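Local coordinates for protein paenibacillus xanthan lyase (Paenibacillus, PDB 6F2P) that cleaves xanthan side chains by an elimination reaction, as a lyase expected to break the linkage between the terminal mannose and the glucuronate, at residues I493-S498 against G613-V618; E509-N514 against T601-H606; E540-T545 against A567-L572; N546-A551 against Y561-G566. All coordinates share one frame; numbering follows the deposited sequence.

Contact 1. Residues I493-S498 against G613-V618; sequences IVALGS and GSYSYV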
loop_
_atom_site.group_PDB
_atom_site.type_symbol
_atom_site.label_atom_id
_atom_site.label_comp_id
_atom_site.label_asym_id
_atom_site.label_seq_id
_atom_site.Cartn_x
_atom_site.Cartn_y
_atom_site.Cartn_z
ATOM N N ILE A 493 12.477 -16.026 -4.938
ATOM C CA ILE A 493 11.367 -15.539 -4.133
ATOM C C ILE A 493 11.091 -16.528 -3.013
ATOM O O ILE A 493 10.877 -17.712 -3.263
ATOM C CB ILE A 493 10.082 -15.378 -4.954
ATOM C CG1 ILE A 493 10.284 -14.343 -6.059
ATOM C CG2 ILE A 493 8.934 -14.970 -4.050
ATOM C CD1 ILE A 493 10.218 -14.927 -7.438
ATOM N N VAL A 494 11.115 -16.057 -1.775
ATOM C CA VAL A 494 10.776 -16.935 -0.669
ATOM C C VAL A 494 9.339 -16.660 -0.255
ATOM O O VAL A 494 8.950 -15.502 -0.069
ATOM C CB VAL A 494 11.714 -16.743 0.537
ATOM C CG1 VAL A 494 11.326 -17.687 1.668
ATOM C CG2 VAL A 494 13.170 -16.960 0.122
ATOM N N ALA A 495 8.554 -17.725 -0.127
ATOM C CA ALA A 495 7.167 -17.617 0.310
ATOM C C ALA A 495 6.990 -18.339 1.642
ATOM O O ALA A 495 7.348 -19.514 1.769
ATOM C CB ALA A 495 6.227 -18.198 -0.746
ATOM N N LEU A 496 6.450 -17.630 2.629
ATOM C CA LEU A 496 6.236 -18.199 3.950
ATOM C C LEU A 496 4.790 -18.064 4.376
ATOM O O LEU A 496 4.133 -17.061 4.092
ATOM C CB LEU A 496 7.098 -17.493 4.990
ATOM C CG LEU A 496 8.618 -17.511 4.846
ATOM C CD1 LEU A 496 9.233 -16.922 6.103
ATOM C CD2 LEU A 496 9.130 -18.922 4.594
ATOM N N GLY A 497 4.300 -19.073 5.081
ATOM C CA GLY A 497 2.974 -19.005 5.648
ATOM C C GLY A 497 2.975 -19.597 7.041
ATOM O O GLY A 497 3.705 -20.544 7.320
ATOM N N SER A 498 2.158 -19.027 7.915
ATOM C CA SER A 498 1.974 -19.551 9.252
ATOM C C SER A 498 0.692 -18.950 9.784
ATOM O O SER A 498 0.083 -18.100 9.129
ATOM C CB SER A 498 3.119 -19.115 10.153
ATOM O OG SER A 498 3.008 -17.728 10.413
ATOM N N GLY A 613 -1.375 -24.033 10.984
ATOM C CA GLY A 613 -0.621 -24.597 9.874
ATOM C C GLY A 613 0.393 -23.617 9.306
ATOM O O GLY A 613 0.396 -22.428 9.649
ATOM N N SER A 614 1.265 -24.109 8.437
ATOM C CA SER A 614 2.332 -23.277 7.905
ATOM C C SER A 614 2.877 -23.863 6.618
ATOM O O SER A 614 2.618 -25.021 6.293
ATOM C CB SER A 614 3.470 -23.140 8.931
ATOM O OG SER A 614 4.282 -24.305 9.009
ATOM N N TYR A 615 3.633 -23.058 5.884
ATOM C CA TYR A 615 4.346 -23.549 4.718
ATOM C C TYR A 615 5.569 -22.682 4.510
ATOM O O TYR A 615 5.657 -21.571 5.042
ATOM C CB TYR A 615 3.460 -23.531 3.460
ATOM C CG TYR A 615 2.989 -22.149 3.033
ATOM C CD1 TYR A 615 3.834 -21.283 2.345
ATOM C CD2 TYR A 615 1.690 -21.719 3.306
ATOM C CE1 TYR A 615 3.415 -20.026 1.968
ATOM C CE2 TYR A 615 1.256 -20.459 2.922
ATOM C CZ TYR A 615 2.126 -19.616 2.256
ATOM O OH TYR A 615 1.713 -18.358 1.873
ATOM N N SER A 616 6.504 -23.201 3.728
ATOM C CA SER A 616 7.611 -22.410 3.230
ATOM C C SER A 616 8.090 -23.046 1.940
ATOM O O SER A 616 8.139 -24.270 1.828
ATOM C CB SER A 616 8.747 -22.348 4.249
ATOM O OG SER A 616 9.334 -23.620 4.436
ATOM N N TYR A 617 8.405 -22.210 0.957
ATOM C CA TYR A 617 9.020 -22.666 -0.286
ATOM C C TYR A 617 9.723 -21.493 -0.947
ATOM O O TYR A 617 9.477 -20.334 -0.591
ATOM C CB TYR A 617 7.990 -23.302 -1.235
ATOM C CG TYR A 617 6.874 -22.385 -1.701
ATOM C CD1 TYR A 617 5.761 -22.156 -0.904
ATOM C CD2 TYR A 617 6.917 -21.780 -2.955
ATOM C CE1 TYR A 617 4.729 -21.327 -1.327
ATOM C CE2 TYR A 617 5.886 -20.952 -3.391
ATOM C CZ TYR A 617 4.799 -20.729 -2.569
ATOM O OH TYR A 617 3.773 -19.907 -2.979
ATOM N N VAL A 618 10.596 -21.797 -1.903
ATOM C CA VAL A 618 11.406 -20.782 -2.555
ATOM C C VAL A 618 11.296 -20.952 -4.051
ATOM O O VAL A 618 11.603 -22.021 -4.573
ATOM C CB VAL A 618 12.898 -20.936 -2.197
ATOM C CG1 VAL A 618 13.735 -19.980 -3.015
ATOM C CG2 VAL A 618 13.128 -20.732 -0.707
HETATM O O HOH W 1 3.498 -16.810 0.856
#
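With chi1 at 63° in Y615 and 62° in Y617, CG of each tyrosine sits between its backbone N and its carbonyl carbon, which swings both rings back across the neighbouring strand, onto G497 and A495. The strands 493-498 and 613-618 run antiparallel, and each ring covers the residue that is its hydrogen-bonded partner. A495 CB lies 3.7 Å from the centroid of the Y617 ring, over its face, and G497 CA lies 3.6 Å from that of Y615; both are CH-pi contacts. Small residues suit these places: a CB on G497 would collide with CE2 of Y615, while the methyl of A495 is small enough to fit beneath the Y617 ring. A495 with Y617, and G497 with Y615, each exchange two N-H...O bonds of 2.8 to 3.0 Å between backbone N and O, as hydrogen-bonded antiparallel pairs do. On the other face of the sheet V494 CG2 meets V618 CG2, and L496 CD2 rests on S616 CB at 3.5 Å; V494 and L496 also pack on strands 637-642 and 646-651. The tyrosine face instead looks onto strand 508-516, where Y615 touches T510 and Y617 touches V512. OH of Y615 is hydrogen-bonded to K484 NZ and, at 2.6 Å, to the oxygen of a water at the ring edge that also makes a weak bond to L496 O. The chemistry thus divides the work: apolar ring faces cover the backbone of the adjoining strand, whereas the phenol oxygen of Y615, carried beyond it, is satisfied by K484 and a water.

Contact 2. Residues E509-N514 against T601-H606; sequences ETIVEN and TLWFDH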
loop_
_atom_site.group_PDB
_atom_site.type_symbol
_atom_site.label_atom_id
_atom_site.label_comp_id
_atom_site.label_asym_id
_atom_site.label_seq_id
_atom_site.Cartn_x
_atom_site.Cartn_y
_atom_site.Cartn_z
ATOM N N GLU A 509 -5.665 -25.751 1.606
ATOM C CA GLU A 509 -4.564 -25.929 0.664
ATOM C C GLU A 509 -3.802 -24.636 0.398
ATOM O O GLU A 509 -4.367 -23.542 0.448
ATOM C CB GLU A 509 -5.086 -26.475 -0.666
ATOM C CG GLU A 509 -5.817 -27.797 -0.565
ATOM C CD GLU A 509 -6.354 -28.277 -1.901
ATOM O OE1 GLU A 509 -6.586 -29.501 -2.041
ATOM O OE2 GLU A 509 -6.545 -27.441 -2.808
ATOM N N THR A 510 -2.512 -24.774 0.113
ATOM C CA THR A 510 -1.709 -23.652 -0.360
ATOM C C THR A 510 -1.072 -24.039 -1.685
ATOM O O THR A 510 -0.354 -25.039 -1.762
ATOM C CB THR A 510 -0.617 -23.268 0.645
ATOM O OG1 THR A 510 -1.217 -22.574 1.750
ATOM C CG2 THR A 510 0.442 -22.373 -0.017
ATOM N N ILE A 511 -1.342 -23.258 -2.729
ATOM C CA ILE A 511 -0.914 -23.651 -4.064
ATOM C C ILE A 511 0.467 -23.120 -4.391
ATOM O O ILE A 511 0.677 -21.907 -4.436
ATOM C CB ILE A 511 -1.900 -23.177 -5.149
ATOM C CG1 ILE A 511 -3.348 -23.481 -4.739
ATOM C CG2 ILE A 511 -1.543 -23.802 -6.488
ATOM C CD1 ILE A 511 -3.595 -24.918 -4.341
ATOM N N VAL A 512 1.412 -24.027 -4.614
ATOM C CA VAL A 512 2.762 -23.610 -4.977
ATOM C C VAL A 512 2.827 -23.247 -6.454
ATOM O O VAL A 512 3.435 -22.242 -6.841
ATOM C CB VAL A 512 3.812 -24.700 -4.678
ATOM C CG1 VAL A 512 5.137 -24.365 -5.351
ATOM C CG2 VAL A 512 4.008 -24.852 -3.191
ATOM N N GLU A 513 2.189 -24.071 -7.275
ATOM C CA GLU A 513 2.278 -23.925 -8.718
ATOM C C GLU A 513 0.992 -24.407 -9.380
ATOM O O GLU A 513 0.282 -25.261 -8.840
ATOM C CB GLU A 513 3.486 -24.707 -9.233
ATOM C CG GLU A 513 3.787 -24.540 -10.703
ATOM C CD GLU A 513 3.809 -23.085 -11.148
ATOM O OE1 GLU A 513 4.906 -22.490 -11.189
ATOM O OE2 GLU A 513 2.733 -22.539 -11.480
ATOM N N ASN A 514 0.674 -23.823 -10.530
ATOM C CA ASN A 514 -0.353 -24.359 -11.408
ATOM C C ASN A 514 -0.027 -23.892 -12.813
ATOM O O ASN A 514 -0.648 -22.973 -13.324
ATOM C CB ASN A 514 -1.757 -23.912 -10.986
ATOM C CG ASN A 514 -2.843 -24.802 -11.571
ATOM O OD1 ASN A 514 -2.597 -25.538 -12.524
ATOM N ND2 ASN A 514 -4.039 -24.748 -11.001
ATOM N N THR A 601 0.254 -28.939 -11.526
ATOM C CA THR A 601 -0.197 -28.321 -10.289
ATOM C C THR A 601 0.549 -28.888 -9.082
ATOM O O THR A 601 0.560 -30.104 -8.869
ATOM C CB THR A 601 -1.697 -28.559 -10.108
ATOM O OG1 THR A 601 -2.363 -28.281 -11.339
ATOM C CG2 THR A 601 -2.262 -27.659 -9.028
ATOM N N LEU A 602 1.182 -28.012 -8.303
ATOM C CA LEU A 602 1.882 -28.420 -7.086
ATOM C C LEU A 602 1.271 -27.684 -5.897
ATOM O O LEU A 602 1.030 -26.479 -5.980
ATOM C CB LEU A 602 3.371 -28.086 -7.194
ATOM C CG LEU A 602 4.123 -28.565 -8.443
ATOM C CD1 LEU A 602 5.540 -28.026 -8.464
ATOM C CD2 LEU A 602 4.144 -30.077 -8.532
ATOM N N TRP A 603 1.009 -28.389 -4.796
ATOM C CA TRP A 603 0.440 -27.722 -3.624
ATOM C C TRP A 603 0.678 -28.402 -2.268
ATOM O O TRP A 603 1.169 -29.524 -2.192
ATOM C CB TRP A 603 -1.051 -27.444 -3.829
ATOM C CG TRP A 603 -1.962 -28.647 -3.749
ATOM C CD1 TRP A 603 -2.772 -28.990 -2.705
ATOM C CD2 TRP A 603 -2.180 -29.637 -4.765
ATOM N NE1 TRP A 603 -3.470 -30.137 -3.002
ATOM C CE2 TRP A 603 -3.123 -30.553 -4.261
ATOM C CE3 TRP A 603 -1.666 -29.840 -6.053
ATOM C CZ2 TRP A 603 -3.562 -31.654 -4.997
ATOM C CZ3 TRP A 603 -2.100 -30.940 -6.778
ATOM C CH2 TRP A 603 -3.042 -31.828 -6.248
ATOM N N PHE A 604 0.344 -27.682 -1.202
ATOM C CA PHE A 604 0.403 -28.207 0.153
ATOM C C PHE A 604 -1.000 -28.499 0.647
ATOM O O PHE A 604 -1.946 -27.755 0.354
ATOM C CB PHE A 604 1.022 -27.190 1.116
ATOM C CG PHE A 604 2.424 -26.774 0.766
ATOM C CD1 PHE A 604 3.456 -27.698 0.747
ATOM C CD2 PHE A 604 2.719 -25.445 0.504
ATOM C CE1 PHE A 604 4.750 -27.306 0.442
ATOM C CE2 PHE A 604 4.020 -25.045 0.206
ATOM C CZ PHE A 604 5.032 -25.977 0.171
ATOM N N ASP A 605 -1.134 -29.568 1.422
ATOM C CA ASP A 605 -2.398 -29.871 2.065
ATOM C C ASP A 605 -2.221 -29.760 3.563
ATOM O O ASP A 605 -1.579 -30.606 4.177
ATOM C CB ASP A 605 -2.868 -31.277 1.686
ATOM C CG ASP A 605 -4.272 -31.597 2.207
ATOM O OD1 ASP A 605 -4.727 -31.002 3.223
ATOM O OD2 ASP A 605 -4.925 -32.463 1.591
ATOM N N HIS A 606 -2.809 -28.720 4.147
ATOM C CA HIS A 606 -2.746 -28.493 5.589
ATOM C C HIS A 606 -3.800 -29.282 6.351
ATOM O O HIS A 606 -3.904 -29.162 7.575
ATOM C CB HIS A 606 -2.910 -27.005 5.903
ATOM C CG HIS A 606 -2.024 -26.119 5.087
ATOM N ND1 HIS A 606 -0.682 -25.957 5.356
ATOM C CD2 HIS A 606 -2.285 -25.356 3.998
ATOM C CE1 HIS A 606 -0.154 -25.129 4.470
ATOM N NE2 HIS A 606 -1.107 -24.754 3.634
HETATM O O HOH W 2 -5.421 -31.687 -0.947
#
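Two consecutive residues, V512 and E513, stand opposite the single L602: a classic beta bulge, in which two amides converge on one acceptor. V512 N lies 2.8 Å and E513 N 3.0 Å from L602 O, both approaching from the same face of the carbonyl plane, and L602 N returns a bond to E513 O at 2.9 Å. The bulge shifts the register of this antiparallel pair in the super-sandwich domain by one residue as strand 509-511 turns a corner. Within the bulge, V512 sends CG2 against F604 CE2, a branched apolar side chain beside the phenyl ring. On the opposite face W603 extends alongside I511 and E509, with I511 CD1 against W603 CB. The chain of E509 is extended beyond CG, which carries its carboxylate along the indole to R434, outside both strands; R434 NH2 forms a salt bridge with E509 OE1, and the arginine makes a cation-pi contact with W603. A water accepts from W603 NE1 and donates to E509 OE1 (2.7 Å) and to D605 OD2, bridging two acids. With an alanine here in place of E509, R434 would probably be left without its carboxylate mate and the water without one of its acceptors. Threonine suits position 510 because one branch packs while the other bonds: CG2 touches F604 CD2, and OG1 is hydrogen-bonded to T439 OG1. T510 OG1 also lies in the plane of the H606 ring at its edge, hydrogen-bonded to H606 NE2 at 2.9 Å.

Contact 3. Residues E540-T545 against A567-L572; sequences ETMTGT and AAVKGL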
loop_
_atom_site.group_PDB
_atom_site.type_symbol
_atom_site.label_atom_id
_atom_site.label_comp_id
_atom_site.label_asym_id
_atom_site.label_seq_id
_atom_site.Cartn_x
_atom_site.Cartn_y
_atom_site.Cartn_z
ATOM N N GLU A 540 0.531 -37.723 -7.541
ATOM C CA GLU A 540 1.241 -38.268 -6.390
ATOM C C GLU A 540 1.142 -37.321 -5.206
ATOM O O GLU A 540 1.043 -36.112 -5.391
ATOM C CB GLU A 540 2.729 -38.426 -6.709
ATOM C CG GLU A 540 3.085 -39.437 -7.786
ATOM C CD GLU A 540 4.587 -39.622 -7.896
ATOM O OE1 GLU A 540 5.052 -40.388 -8.772
ATOM O OE2 GLU A 540 5.306 -38.991 -7.093
ATOM N N THR A 541 1.177 -37.871 -3.994
ATOM C CA THR A 541 1.485 -37.076 -2.810
ATOM C C THR A 541 2.946 -37.316 -2.443
ATOM O O THR A 541 3.268 -38.311 -1.800
ATOM C CB THR A 541 0.589 -37.439 -1.622
ATOM O OG1 THR A 541 -0.774 -37.163 -1.953
ATOM C CG2 THR A 541 0.946 -36.610 -0.440
ATOM N N MET A 542 3.823 -36.408 -2.872
ATOM C CA MET A 542 5.276 -36.589 -2.779
ATOM C C MET A 542 5.888 -36.111 -1.460
ATOM O O MET A 542 6.077 -34.908 -1.263
ATOM C CB MET A 542 5.958 -35.835 -3.913
ATOM C CG MET A 542 5.383 -36.104 -5.265
ATOM S SD MET A 542 6.173 -35.072 -6.512
ATOM C CE MET A 542 5.493 -33.456 -6.093
ATOM N N THR A 543 6.229 -37.045 -0.576
ATOM C CA THR A 543 6.782 -36.671 0.725
ATOM C C THR A 543 8.300 -36.516 0.707
ATOM O O THR A 543 8.985 -37.009 -0.197
ATOM C CB THR A 543 6.380 -37.658 1.837
ATOM O OG1 THR A 543 6.683 -38.997 1.425
ATOM C CG2 THR A 543 4.896 -37.542 2.135
ATOM N N GLY A 544 8.819 -35.826 1.720
ATOM C CA GLY A 544 10.242 -35.567 1.808
ATOM C C GLY A 544 10.764 -34.856 0.575
ATOM O O GLY A 544 11.880 -35.113 0.111
ATOM N N THR A 545 9.951 -33.958 0.031
ATOM C CA THR A 545 10.362 -33.217 -1.150
ATOM C C THR A 545 11.319 -32.094 -0.759
ATOM O O THR A 545 10.993 -31.254 0.091
ATOM C CB THR A 545 9.159 -32.638 -1.900
ATOM O OG1 THR A 545 8.183 -33.668 -2.095
ATOM C CG2 THR A 545 9.603 -32.080 -3.253
ATOM N N ALA A 567 9.244 -30.875 2.360
ATOM C CA ALA A 567 7.788 -30.762 2.468
ATOM C C ALA A 567 7.048 -31.904 1.782
ATOM O O ALA A 567 7.559 -32.537 0.853
ATOM C CB ALA A 567 7.304 -29.424 1.915
ATOM N N ALA A 568 5.833 -32.155 2.256
ATOM C CA ALA A 568 4.909 -33.041 1.561
ATOM C C ALA A 568 4.174 -32.234 0.486
ATOM O O ALA A 568 3.277 -31.442 0.797
ATOM C CB ALA A 568 3.922 -33.656 2.537
ATOM N N VAL A 569 4.572 -32.435 -0.767
ATOM C CA VAL A 569 3.999 -31.712 -1.901
ATOM C C VAL A 569 3.152 -32.614 -2.811
ATOM O O VAL A 569 3.672 -33.552 -3.414
ATOM C CB VAL A 569 5.106 -31.082 -2.773
ATOM C CG1 VAL A 569 4.497 -30.167 -3.832
ATOM C CG2 VAL A 569 6.107 -30.339 -1.910
ATOM N N LYS A 570 1.859 -32.317 -2.923
ATOM C CA LYS A 570 0.992 -33.022 -3.874
ATOM C C LYS A 570 1.199 -32.507 -5.294
ATOM O O LYS A 570 1.409 -31.313 -5.508
ATOM C CB LYS A 570 -0.482 -32.896 -3.471
ATOM C CG LYS A 570 -0.785 -33.514 -2.118
ATOM C CD LYS A 570 -2.268 -33.541 -1.833
ATOM C CE LYS A 570 -2.558 -34.322 -0.562
ATOM N NZ LYS A 570 -4.016 -34.546 -0.373
ATOM N N GLY A 571 1.147 -33.415 -6.262
ATOM C CA GLY A 571 1.393 -33.067 -7.649
ATOM C C GLY A 571 0.353 -33.659 -8.580
ATOM O O GLY A 571 -0.181 -34.743 -8.325
ATOM N N LEU A 572 0.061 -32.945 -9.663
ATOM C CA LEU A 572 -0.922 -33.399 -10.633
ATOM C C LEU A 572 -0.598 -32.859 -12.019
ATOM O O LEU A 572 -0.545 -31.646 -12.221
ATOM C CB LEU A 572 -2.321 -32.951 -10.219
ATOM C CG LEU A 572 -3.442 -33.225 -11.232
ATOM C CD1 LEU A 572 -3.591 -34.717 -11.520
ATOM C CD2 LEU A 572 -4.767 -32.658 -10.755
#
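V569 and M542 form a hydrogen-bonded antiparallel pair, and with A567 they are among the residues most covered here. M542 N bonds V569 O at 2.9 Å, and V569 N bonds M542 O at the same length. The methionine chain bends at its last torsion (chi3 -71°), which folds CE back over the partner strand to 4.1 Å from V569 CB; a flexible thioether suits such a turn. G571, bearing no side chain, leaves room next to that methyl. The CG2 branch of the valine meets T545 CB at 3.8 Å, the two side chains crossing at about a right angle, so a beta-branched residue reaches both neighbours at once. A567 pairs with T545 through two backbone bonds, T545 N to A567 O and A567 N to T545 O, both 2.9 Å, and its small methyl lies against F604. The extra residue between these pairs makes a bulge, where G544 has a positive phi of 57°, a conformation favourable to glycine. T545 OG1 ties the bulge down by donating to M542 O, opposite in face to V569 N. On the more open side T541 lies alongside K570, whose ammonium group (NZ) forms a salt bridge with D605. This is a bulged edge pairing: strand 539-543 is outermost in its antiparallel sheet of the super-sandwich domain.

Contact 4. Residues N546-A551 against Y561-G566; sequences NYIHLA and YYFPGG. With CA (calcium ion), chain I.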
loop_
_atom_site.group_PDB
_atom_site.type_symbol
_atom_site.label_atom_id
_atom_site.label_comp_id
_atom_site.label_asym_id
_atom_site.label_seq_id
_atom_site.Cartn_x
_atom_site.Cartn_y
_atom_site.Cartn_z
ATOM N N ASN A 546 12.496 -32.090 -1.381
ATOM C CA ASN A 546 13.510 -31.082 -1.095
ATOM C C ASN A 546 13.538 -30.014 -2.169
ATOM O O ASN A 546 13.548 -28.811 -1.889
ATOM C CB ASN A 546 14.886 -31.732 -0.989
ATOM C CG ASN A 546 14.972 -32.708 0.153
ATOM O OD1 ASN A 546 14.376 -32.495 1.214
ATOM N ND2 ASN A 546 15.706 -33.798 -0.054
ATOM N N TYR A 547 13.564 -30.467 -3.411
ATOM C CA TYR A 547 13.511 -29.549 -4.527
ATOM C C TYR A 547 12.780 -30.173 -5.709
ATOM O O TYR A 547 12.570 -31.385 -5.751
ATOM C CB TYR A 547 14.914 -29.071 -4.917
ATOM C CG TYR A 547 15.946 -30.167 -5.081
ATOM C CD1 TYR A 547 16.617 -30.690 -3.980
ATOM C CD2 TYR A 547 16.273 -30.659 -6.340
ATOM C CE1 TYR A 547 17.573 -31.687 -4.129
ATOM C CE2 TYR A 547 17.221 -31.648 -6.499
ATOM C CZ TYR A 547 17.872 -32.160 -5.394
ATOM O OH TYR A 547 18.826 -33.150 -5.550
ATOM N N ILE A 548 12.379 -29.325 -6.650
ATOM C CA ILE A 548 11.636 -29.745 -7.822
ATOM C C ILE A 548 12.113 -28.886 -8.985
ATOM O O ILE A 548 12.381 -27.695 -8.810
ATOM C CB ILE A 548 10.116 -29.525 -7.618
ATOM C CG1 ILE A 548 9.563 -30.456 -6.541
ATOM C CG2 ILE A 548 9.345 -29.752 -8.910
ATOM C CD1 ILE A 548 8.061 -30.371 -6.380
ATOM N N HIS A 549 12.227 -29.479 -10.168
ATOM C CA HIS A 549 12.520 -28.706 -11.363
ATOM C C HIS A 549 11.497 -29.037 -12.445
ATOM O O HIS A 549 11.304 -30.199 -12.793
ATOM C CB HIS A 549 13.936 -28.982 -11.862
ATOM C CG HIS A 549 14.298 -28.226 -13.101
ATOM N ND1 HIS A 549 13.905 -28.628 -14.360
ATOM C CD2 HIS A 549 15.015 -27.089 -13.278
ATOM C CE1 HIS A 549 14.364 -27.773 -15.256
ATOM N NE2 HIS A 549 15.042 -26.830 -14.627
ATOM N N LEU A 550 10.834 -28.003 -12.955
ATOM C CA LEU A 550 9.869 -28.146 -14.032
ATOM C C LEU A 550 10.403 -27.429 -15.259
ATOM O O LEU A 550 10.624 -26.218 -15.218
ATOM C CB LEU A 550 8.522 -27.543 -13.636
ATOM C CG LEU A 550 7.538 -27.468 -14.811
ATOM C CD1 LEU A 550 7.296 -28.854 -15.366
ATOM C CD2 LEU A 550 6.215 -26.806 -14.427
ATOM N N ALA A 551 10.610 -28.165 -16.348
ATOM C CA ALA A 551 11.241 -27.586 -17.530
ATOM C C ALA A 551 10.260 -26.707 -18.299
ATOM O O ALA A 551 9.083 -27.036 -18.425
ATOM C CB ALA A 551 11.817 -28.676 -18.424
ATOM N N TYR A 561 11.889 -25.107 -7.543
ATOM C CA TYR A 561 11.176 -24.950 -6.279
ATOM C C TYR A 561 11.985 -25.619 -5.176
ATOM O O TYR A 561 12.243 -26.815 -5.221
ATOM C CB TYR A 561 9.782 -25.574 -6.336
ATOM C CG TYR A 561 8.984 -25.224 -7.569
ATOM C CD1 TYR A 561 9.283 -25.804 -8.800
ATOM C CD2 TYR A 561 7.913 -24.340 -7.502
ATOM C CE1 TYR A 561 8.563 -25.497 -9.932
ATOM C CE2 TYR A 561 7.177 -24.028 -8.638
ATOM C CZ TYR A 561 7.517 -24.613 -9.849
ATOM O OH TYR A 561 6.825 -24.329 -10.993
ATOM N N TYR A 562 12.391 -24.846 -4.183
ATOM C CA TYR A 562 13.145 -25.402 -3.082
ATOM C C TYR A 562 12.249 -25.395 -1.854
ATOM O O TYR A 562 11.536 -24.426 -1.605
ATOM C CB TYR A 562 14.445 -24.612 -2.885
ATOM C CG TYR A 562 15.073 -24.726 -1.515
ATOM C CD1 TYR A 562 15.420 -25.961 -0.983
ATOM C CD2 TYR A 562 15.337 -23.589 -0.764
ATOM C CE1 TYR A 562 15.983 -26.060 0.271
ATOM C CE2 TYR A 562 15.904 -23.675 0.486
ATOM C CZ TYR A 562 16.226 -24.909 1.003
ATOM O OH TYR A 562 16.795 -24.984 2.260
ATOM N N PHE A 563 12.252 -26.497 -1.112
ATOM C CA PHE A 563 11.399 -26.611 0.064
ATOM C C PHE A 563 12.213 -26.775 1.343
ATOM O O PHE A 563 12.595 -27.882 1.707
ATOM C CB PHE A 563 10.381 -27.740 -0.123
ATOM C CG PHE A 563 9.523 -27.558 -1.341
ATOM C CD1 PHE A 563 9.944 -28.019 -2.583
ATOM C CD2 PHE A 563 8.318 -26.880 -1.261
ATOM C CE1 PHE A 563 9.162 -27.828 -3.718
ATOM C CE2 PHE A 563 7.539 -26.691 -2.389
ATOM C CZ PHE A 563 7.965 -27.167 -3.617
ATOM N N PRO A 564 12.482 -25.655 2.024
ATOM C CA PRO A 564 13.292 -25.636 3.250
ATOM C C PRO A 564 12.755 -26.605 4.300
ATOM O O PRO A 564 11.593 -26.503 4.734
ATOM C CB PRO A 564 13.153 -24.195 3.737
ATOM C CG PRO A 564 12.853 -23.411 2.494
ATOM C CD PRO A 564 12.040 -24.308 1.620
ATOM N N GLY A 565 13.601 -27.556 4.686
ATOM C CA GLY A 565 13.248 -28.520 5.711
ATOM C C GLY A 565 12.540 -29.720 5.131
ATOM O O GLY A 565 12.183 -30.649 5.855
ATOM N N GLY A 566 12.350 -29.697 3.815
ATOM C CA GLY A 566 11.544 -30.694 3.140
ATOM C C GLY A 566 10.053 -30.464 3.339
ATOM O O GLY A 566 9.638 -29.918 4.365
HETATM CA CA CA I . 11.005 -31.119 8.025
HETATM O O HOH W 3 14.817 -29.632 1.561
HETATM O O HOH W 4 9.145 -31.719 6.658
#
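Strands 546-550 and 561-563 run antiparallel, held by F563 N to N546 O (2.8 Å), I548 N to Y561 O (2.9 Å) and Y561 N to I548 O (2.9 Å). I548 is the apolar centre of the side-chain packing: CG2 lies 4.0 Å from Y561 CD1, while CD1 reaches F563 CE1 at 3.8 Å. A branched isoleucine can therefore serve two rings, both laid beside it by CG anti to the carbonyl carbon (chi1 -47° and -57°). L550 CB meets the edge of the Y561 ring, whose hydroxyl is hydrogen-bonded to E513. F563 also packs on Y617, in the next strand of its own sheet, and on V512 and V569, in the sheet packed against it. Replacing F563 by an alanine would probably leave I548 CD1 without its aromatic neighbour and open a gap between the two sheets. From F563 to G566 the chain makes a type II beta turn closed by G566 N to F563 O; G565, at its third position, has a positive phi that suits glycine. That turn presents G565 O to a calcium ion at 2.5 Å, whose bound water donates to G566 O. The whole is a super-sandwich beta hairpin leading into a type II turn that ligates calcium.

Followed from the N terminus, the first strands of the four contacts come in the order 493-498, 509-514, 540-545, 546-551, and their partners return in reverse: 561-566, 567-572, 601-606, 613-618. Contact 4 closes the shortest loop and is nested in contact 3, which lies inside contact 2, and that in turn inside contact 1; none cross. Contacts 1 and 4 belong to the larger antiparallel sheet, where strands 613-621 and 559-563 are neighbours. Contacts 2 and 3 belong to a five-stranded sheet through strands 595-607 and 566-578. The chain changes sheet after 493-501, 539-543, 559-563 and 595-607 but stays in the five-stranded one from 566-578 to 595-607; F604, F563, V512 and Y617 meet between the sheets.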